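Local coordinates for metal cation efflux system protein CzcD (Cupriavidus metallidurans, PDB 6VD9), which binds and transports zinc and mediates cobalt, cadmium and zinc resistance, probably by efflux of cations from the cytoplasm into the periplasm, at residues L36-V41 against V69-E74; V3-V8 against H22-W27. All blocks are in the same frame, centred on the assembly; numbering follows the deposited sequence.

Contact 1. Residues L36-V41 against V69-E74; sequences LTVHVV and VTIQFE. With NI (nickel (II) ion), chain E.
Val-38 and Ile-71 sit abreast in a parallel pair of strands, 36-41 beside 69-74, with every residue matched in register from Leu-36/Val-69 to Val-41/Glu-74. These are the central strand and one outer strand of the three-stranded sheet in the C-terminal dimerisation domain of a cation diffusion facilitator. The backbone ladder has five hydrogen bonds, with Leu-36, Val-38 and Val-40 on one strand and Thr-70, Gln-72 and Glu-74 on the other. The shortest runs from Val-40 N to Gln-72 O, 2.7 Å and almost straight at 177°.

One face of the pair is apolar and is covered by helix 53-64. Val-40 CB rests 3.6 Å from Phe-73 CD1, the two side chains running side by side. Ile-71 CG2 sits 3.7 Å above the Phe-73 ring plane, offset toward its rim.

The other face carries the metal. Glu-74 OE2 binds nickel at 2.0 Å. With CG beside its own backbone N (chi1 -64°), His-39 also presents ND1 to the nickel, a long bond of 2.7 Å well off the ring plane. ND1 and OE2 lie 2.9 Å apart, in hydrogen-bonding geometry, but ND1 cannot fully donate a proton and bind the metal at once. Water 2, itself on the metal, donates to Glu-74 OE1; His-22 and two more waters complete the site.

Gln-72 places CB over one face of the His-39 ring, while its OE1 accepts from Ile-71 N of the second subunit. His-39 NE2 is hydrogen-bonded to Thr-70 OG1 of the second subunit.

The chemistry implies that Glu-74 is the closer nickel ligand of the two, and that His-39 meets it at the metal while its far nitrogen reaches the dimer interface.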
loop_
_atom_site.group_PDB
_atom_site.type_symbol
_atom_site.label_atom_id
_atom_site.label_comp_id
_atom_site.label_asym_id
_atom_site.label_seq_id
_atom_site.Cartn_x
_atom_site.Cartn_y
_atom_site.Cartn_z
ATOM N N LEU A 36 -3.673 3.198 8.801
ATOM C CA LEU A 36 -4.697 2.993 7.744
ATOM C C LEU A 36 -4.088 2.098 6.682
ATOM O O LEU A 36 -2.949 2.359 6.285
ATOM C CB LEU A 36 -5.100 4.335 7.140
ATOM C CG LEU A 36 -6.127 4.288 6.003
ATOM C CD1 LEU A 36 -6.955 5.561 5.939
ATOM C CD2 LEU A 36 -5.449 4.069 4.664
ATOM N N THR A 37 -4.851 1.119 6.203
ATOM C CA THR A 37 -4.474 0.426 4.947
ATOM C C THR A 37 -5.701 0.498 4.056
ATOM O O THR A 37 -6.829 0.459 4.593
ATOM C CB THR A 37 -3.974 -1.005 5.163
ATOM O OG1 THR A 37 -5.049 -1.748 5.717
ATOM C CG2 THR A 37 -2.803 -1.079 6.125
ATOM N N VAL A 38 -5.467 0.508 2.755
ATOM C CA VAL A 38 -6.589 0.516 1.795
ATOM C C VAL A 38 -6.090 0.020 0.447
ATOM O O VAL A 38 -4.904 0.179 0.146
ATOM C CB VAL A 38 -7.283 1.890 1.736
ATOM C CG1 VAL A 38 -6.406 2.982 1.143
ATOM C CG2 VAL A 38 -8.627 1.795 1.031
ATOM N N HIS A 39 -6.975 -0.658 -0.283
ATOM C CA HIS A 39 -6.759 -1.043 -1.700
ATOM C C HIS A 39 -7.556 -0.111 -2.626
ATOM O O HIS A 39 -8.789 -0.095 -2.555
ATOM C CB HIS A 39 -7.057 -2.517 -1.936
ATOM C CG HIS A 39 -6.146 -3.434 -1.195
ATOM N ND1 HIS A 39 -5.646 -4.580 -1.772
ATOM C CD2 HIS A 39 -5.691 -3.429 0.079
ATOM C CE1 HIS A 39 -4.907 -5.224 -0.885
ATOM N NE2 HIS A 39 -4.908 -4.539 0.241
ATOM N N VAL A 40 -6.873 0.619 -3.493
ATOM C CA VAL A 40 -7.527 1.624 -4.378
ATOM C C VAL A 40 -7.500 1.113 -5.815
ATOM O O VAL A 40 -6.410 0.690 -6.311
ATOM C CB VAL A 40 -6.868 3.002 -4.254
ATOM C CG1 VAL A 40 -7.363 3.958 -5.316
ATOM C CG2 VAL A 40 -7.085 3.563 -2.852
ATOM N N VAL A 41 -8.645 1.173 -6.491
ATOM C CA VAL A 41 -8.671 0.915 -7.956
ATOM C C VAL A 41 -8.542 2.290 -8.609
ATOM O O VAL A 41 -9.427 3.138 -8.392
ATOM C CB VAL A 41 -9.937 0.154 -8.367
ATOM C CG1 VAL A 41 -9.984 -0.041 -9.880
ATOM C CG2 VAL A 41 -10.048 -1.177 -7.624
ATOM N N VAL A 69 0.292 5.226 6.822
ATOM C CA VAL A 69 -0.568 4.822 5.671
ATOM C C VAL A 69 0.133 3.785 4.788
ATOM O O VAL A 69 1.333 3.907 4.509
ATOM C CB VAL A 69 -0.951 6.088 4.892
ATOM C CG1 VAL A 69 -1.529 5.810 3.525
ATOM C CG2 VAL A 69 -1.896 6.956 5.703
ATOM N N THR A 70 -0.641 2.823 4.287
ATOM C CA THR A 70 -0.175 1.889 3.231
ATOM C C THR A 70 -1.324 1.767 2.246
ATOM O O THR A 70 -2.408 1.285 2.636
ATOM C CB THR A 70 0.271 0.522 3.767
ATOM O OG1 THR A 70 1.177 0.758 4.851
ATOM C CG2 THR A 70 0.971 -0.309 2.713
ATOM N N ILE A 71 -1.108 2.274 1.060
ATOM C CA ILE A 71 -2.133 2.362 -0.006
ATOM C C ILE A 71 -1.641 1.505 -1.169
ATOM O O ILE A 71 -0.547 1.807 -1.713
ATOM C CB ILE A 71 -2.407 3.808 -0.420
ATOM C CG1 ILE A 71 -2.953 4.597 0.765
ATOM C CG2 ILE A 71 -3.324 3.828 -1.651
ATOM C CD1 ILE A 71 -2.914 6.113 0.596
ATOM N N GLN A 72 -2.396 0.471 -1.527
ATOM C CA GLN A 72 -2.090 -0.363 -2.712
ATOM C C GLN A 72 -3.030 0.021 -3.849
ATOM O O GLN A 72 -4.188 0.234 -3.591
ATOM C CB GLN A 72 -2.218 -1.838 -2.352
ATOM C CG GLN A 72 -2.025 -2.811 -3.498
ATOM C CD GLN A 72 -2.071 -4.238 -2.975
ATOM O OE1 GLN A 72 -1.362 -4.596 -2.046
ATOM N NE2 GLN A 72 -2.905 -5.100 -3.542
ATOM N N PHE A 73 -2.501 0.141 -5.057
ATOM C CA PHE A 73 -3.317 0.417 -6.263
ATOM C C PHE A 73 -3.446 -0.827 -7.143
ATOM O O PHE A 73 -2.418 -1.519 -7.382
ATOM C CB PHE A 73 -2.695 1.565 -7.027
ATOM C CG PHE A 73 -2.618 2.853 -6.266
ATOM C CD1 PHE A 73 -3.761 3.610 -6.055
ATOM C CD2 PHE A 73 -1.391 3.362 -5.840
ATOM C CE1 PHE A 73 -3.662 4.852 -5.454
ATOM C CE2 PHE A 73 -1.312 4.575 -5.180
ATOM C CZ PHE A 73 -2.462 5.307 -4.962
ATOM N N GLU A 74 -4.661 -1.038 -7.666
ATOM C CA GLU A 74 -5.021 -2.112 -8.636
ATOM C C GLU A 74 -5.781 -1.472 -9.808
ATOM O O GLU A 74 -6.293 -0.355 -9.651
ATOM C CB GLU A 74 -5.905 -3.168 -7.974
ATOM C CG GLU A 74 -5.395 -3.663 -6.640
ATOM C CD GLU A 74 -6.475 -4.340 -5.808
ATOM O OE1 GLU A 74 -7.605 -4.517 -6.333
ATOM O OE2 GLU A 74 -6.205 -4.650 -4.622
HETATM NI NI NI E . -7.390 -5.691 -3.430
HETATM O O HOH W 1 -0.340 1.428 7.159
HETATM O O HOH W 2 -8.405 -6.822 -5.100
HETATM O O HOH W 3 -8.166 -7.272 -1.663
HETATM O O HOH W 4 -5.961 -6.850 -3.879
#

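Contact 2. Residues V3-V8 against H22-W27; sequences VDLAEV and HDLHIW. With NI (nickel (II) ion), chain E.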
loop_
_atom_site.group_PDB
_atom_site.type_symbol
_atom_site.label_atom_id
_atom_site.label_comp_id
_atom_site.label_asym_id
_atom_site.label_seq_id
_atom_site.Cartn_x
_atom_site.Cartn_y
_atom_site.Cartn_z
ATOM N N VAL A 3 -11.741 9.770 14.288
ATOM C CA VAL A 3 -11.784 9.581 12.802
ATOM C C VAL A 3 -13.204 9.182 12.371
ATOM O O VAL A 3 -13.637 8.075 12.704
ATOM C CB VAL A 3 -10.764 8.520 12.329
ATOM C CG1 VAL A 3 -10.942 7.177 13.027
ATOM C CG2 VAL A 3 -10.828 8.339 10.821
ATOM N N ASP A 4 -13.873 10.036 11.601
ATOM C CA ASP A 4 -15.195 9.755 10.983
ATOM C C ASP A 4 -14.974 8.921 9.706
ATOM O O ASP A 4 -14.616 9.513 8.683
ATOM C CB ASP A 4 -15.960 11.055 10.693
ATOM C CG ASP A 4 -17.391 10.851 10.216
ATOM O OD1 ASP A 4 -17.736 9.709 9.828
ATOM O OD2 ASP A 4 -18.160 11.839 10.236
ATOM N N LEU A 5 -15.276 7.625 9.761
ATOM C CA LEU A 5 -15.014 6.647 8.666
ATOM C C LEU A 5 -15.764 7.088 7.398
ATOM O O LEU A 5 -15.212 6.901 6.329
ATOM C CB LEU A 5 -15.422 5.245 9.127
ATOM C CG LEU A 5 -15.301 4.097 8.116
ATOM C CD1 LEU A 5 -13.884 4.019 7.538
ATOM C CD2 LEU A 5 -15.695 2.768 8.767
ATOM N N ALA A 6 -16.959 7.673 7.501
ATOM C CA ALA A 6 -17.733 8.145 6.319
ATOM C C ALA A 6 -16.993 9.236 5.555
ATOM O O ALA A 6 -17.031 9.197 4.350
ATOM C CB ALA A 6 -19.110 8.621 6.703
ATOM N N GLU A 7 -16.419 10.222 6.257
ATOM C CA GLU A 7 -15.701 11.332 5.630
ATOM C C GLU A 7 -14.476 10.713 4.974
ATOM O O GLU A 7 -14.146 11.193 3.929
ATOM C CB GLU A 7 -15.284 12.416 6.627
ATOM C CG GLU A 7 -16.302 13.524 6.837
ATOM C CD GLU A 7 -16.916 14.094 5.580
ATOM O OE1 GLU A 7 -16.163 14.629 4.754
ATOM O OE2 GLU A 7 -18.143 13.971 5.434
ATOM N N VAL A 8 -13.816 9.750 5.624
ATOM C CA VAL A 8 -12.575 9.136 5.055
ATOM C C VAL A 8 -12.963 8.505 3.711
ATOM O O VAL A 8 -12.343 8.829 2.713
ATOM C CB VAL A 8 -11.897 8.136 6.011
ATOM C CG1 VAL A 8 -10.707 7.459 5.348
ATOM C CG2 VAL A 8 -11.491 8.801 7.328
ATOM N N HIS A 22 -11.456 -0.777 -1.633
ATOM C CA HIS A 22 -11.995 -1.854 -0.768
ATOM C C HIS A 22 -10.956 -2.102 0.303
ATOM O O HIS A 22 -9.820 -1.551 0.181
ATOM C CB HIS A 22 -12.313 -3.097 -1.603
ATOM C CG HIS A 22 -11.169 -3.581 -2.417
ATOM N ND1 HIS A 22 -10.895 -3.084 -3.708
ATOM C CD2 HIS A 22 -10.247 -4.531 -2.176
ATOM C CE1 HIS A 22 -9.835 -3.706 -4.181
ATOM N NE2 HIS A 22 -9.427 -4.587 -3.281
ATOM N N ASP A 23 -11.307 -2.951 1.260
ATOM C CA ASP A 23 -10.392 -3.415 2.343
ATOM C C ASP A 23 -9.768 -2.188 3.045
ATOM O O ASP A 23 -8.537 -2.208 3.306
ATOM C CB ASP A 23 -9.290 -4.341 1.806
ATOM C CG ASP A 23 -9.744 -5.620 1.099
ATOM O OD1 ASP A 23 -10.927 -5.823 0.978
ATOM O OD2 ASP A 23 -8.869 -6.375 0.629
ATOM N N LEU A 24 -10.566 -1.153 3.326
ATOM C CA LEU A 24 -10.133 -0.001 4.146
ATOM C C LEU A 24 -10.103 -0.482 5.588
ATOM O O LEU A 24 -11.166 -0.974 6.072
ATOM C CB LEU A 24 -11.085 1.190 3.978
ATOM C CG LEU A 24 -10.836 2.395 4.864
ATOM C CD1 LEU A 24 -9.440 3.016 4.584
ATOM C CD2 LEU A 24 -11.894 3.451 4.600
ATOM N N HIS A 25 -8.962 -0.385 6.228
ATOM C CA HIS A 25 -8.813 -0.672 7.680
ATOM C C HIS A 25 -8.161 0.509 8.385
ATOM O O HIS A 25 -7.153 1.049 7.902
ATOM C CB HIS A 25 -8.040 -1.965 7.931
ATOM C CG HIS A 25 -8.580 -3.152 7.217
ATOM N ND1 HIS A 25 -9.625 -3.915 7.715
ATOM C CD2 HIS A 25 -8.165 -3.771 6.089
ATOM C CE1 HIS A 25 -9.860 -4.914 6.888
ATOM N NE2 HIS A 25 -8.967 -4.866 5.909
ATOM N N ILE A 26 -8.750 0.919 9.502
ATOM C CA ILE A 26 -8.241 2.088 10.264
ATOM C C ILE A 26 -8.317 1.662 11.728
ATOM O O ILE A 26 -9.405 1.235 12.192
ATOM C CB ILE A 26 -8.999 3.405 9.980
ATOM C CG1 ILE A 26 -9.111 3.786 8.505
ATOM C CG2 ILE A 26 -8.346 4.544 10.752
ATOM C CD1 ILE A 26 -9.879 5.082 8.293
ATOM N N TRP A 27 -7.160 1.596 12.359
ATOM C CA TRP A 27 -7.037 1.066 13.732
ATOM C C TRP A 27 -6.005 1.898 14.483
ATOM O O TRP A 27 -5.236 2.606 13.827
ATOM C CB TRP A 27 -6.677 -0.413 13.693
ATOM C CG TRP A 27 -5.268 -0.774 13.347
ATOM C CD1 TRP A 27 -4.304 -1.187 14.222
ATOM C CD2 TRP A 27 -4.679 -0.864 12.032
ATOM N NE1 TRP A 27 -3.150 -1.509 13.555
ATOM C CE2 TRP A 27 -3.349 -1.318 12.208
ATOM C CE3 TRP A 27 -5.132 -0.599 10.729
ATOM C CZ2 TRP A 27 -2.476 -1.517 11.139
ATOM C CZ3 TRP A 27 -4.273 -0.804 9.669
ATOM C CH2 TRP A 27 -2.964 -1.261 9.873
HETATM NI NI NI E . -7.390 -5.691 -3.430
HETATM O O HOH W 3 -8.166 -7.272 -1.663
HETATM O O HOH W 4 -5.961 -6.850 -3.879
HETATM O O HOH W 2 -8.405 -6.822 -5.100
#
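Ile-26 CD1 is the meeting point of this apolar contact: Val-8 CG1 comes tip to tip with it at 3.9 Å, and Val-3 CG2 and Leu-5 CD1 both lie 4.2 Å from the same methyl. Its chain is fully extended (chi2 179°), which carries CD1 out from the strand to the helix. Beside it Leu-5 and Leu-24 run antiparallel alongside one another, Leu-5 CD1 approaching Leu-24 CD2 to 3.6 Å. The N-terminal helix of the dimerisation domain is thereby packed on the apolar face of its sheet.

One layer out, Asp-4 stands at the N-cap of helix 5-13, where its OD1 takes a weak hydrogen bond from Ala-6 N. Phe-64 of helix 53-64 packs on Val-8, and Leu-24 leans on Leu-36 and Val-38 of the adjacent strand.

The other end of segment 22-27 is polar. His-22 NE2 binds nickel at 2.3 Å, and water 3, another nickel ligand, donates to Asp-23 OD2 at 2.6 Å. Trp-27 points off the opposite face from Ile-26 and meets Trp-27 of the second subunit.

No hydrogen bond crosses between the segments, so helix and strand are joined here by aliphatic contacts alone, while the metal chemistry stays farther along the strand.

How the contacts relate
From the N terminus, helix 5-13 turns back through a short connection onto strand 18-28, and contact 2 closes that first loop. Strand 18-28 then runs antiparallel into strand 34-42, and their backbone bonds, His-25 N to Thr-37 O and His-22 N to His-39 O, join the two contacts directly. Contact 1 opens only after contact 2 has closed: the chain leaves strand 34-42, passes through helices 48-51 and 53-64, and returns parallel as strand 68-74, a beta-alpha-beta crossover. The contacts thus follow in series, neither nesting nor crossing. All three strands supply one residue to the nickel site, which joins the sheet's two outer strands across its centre.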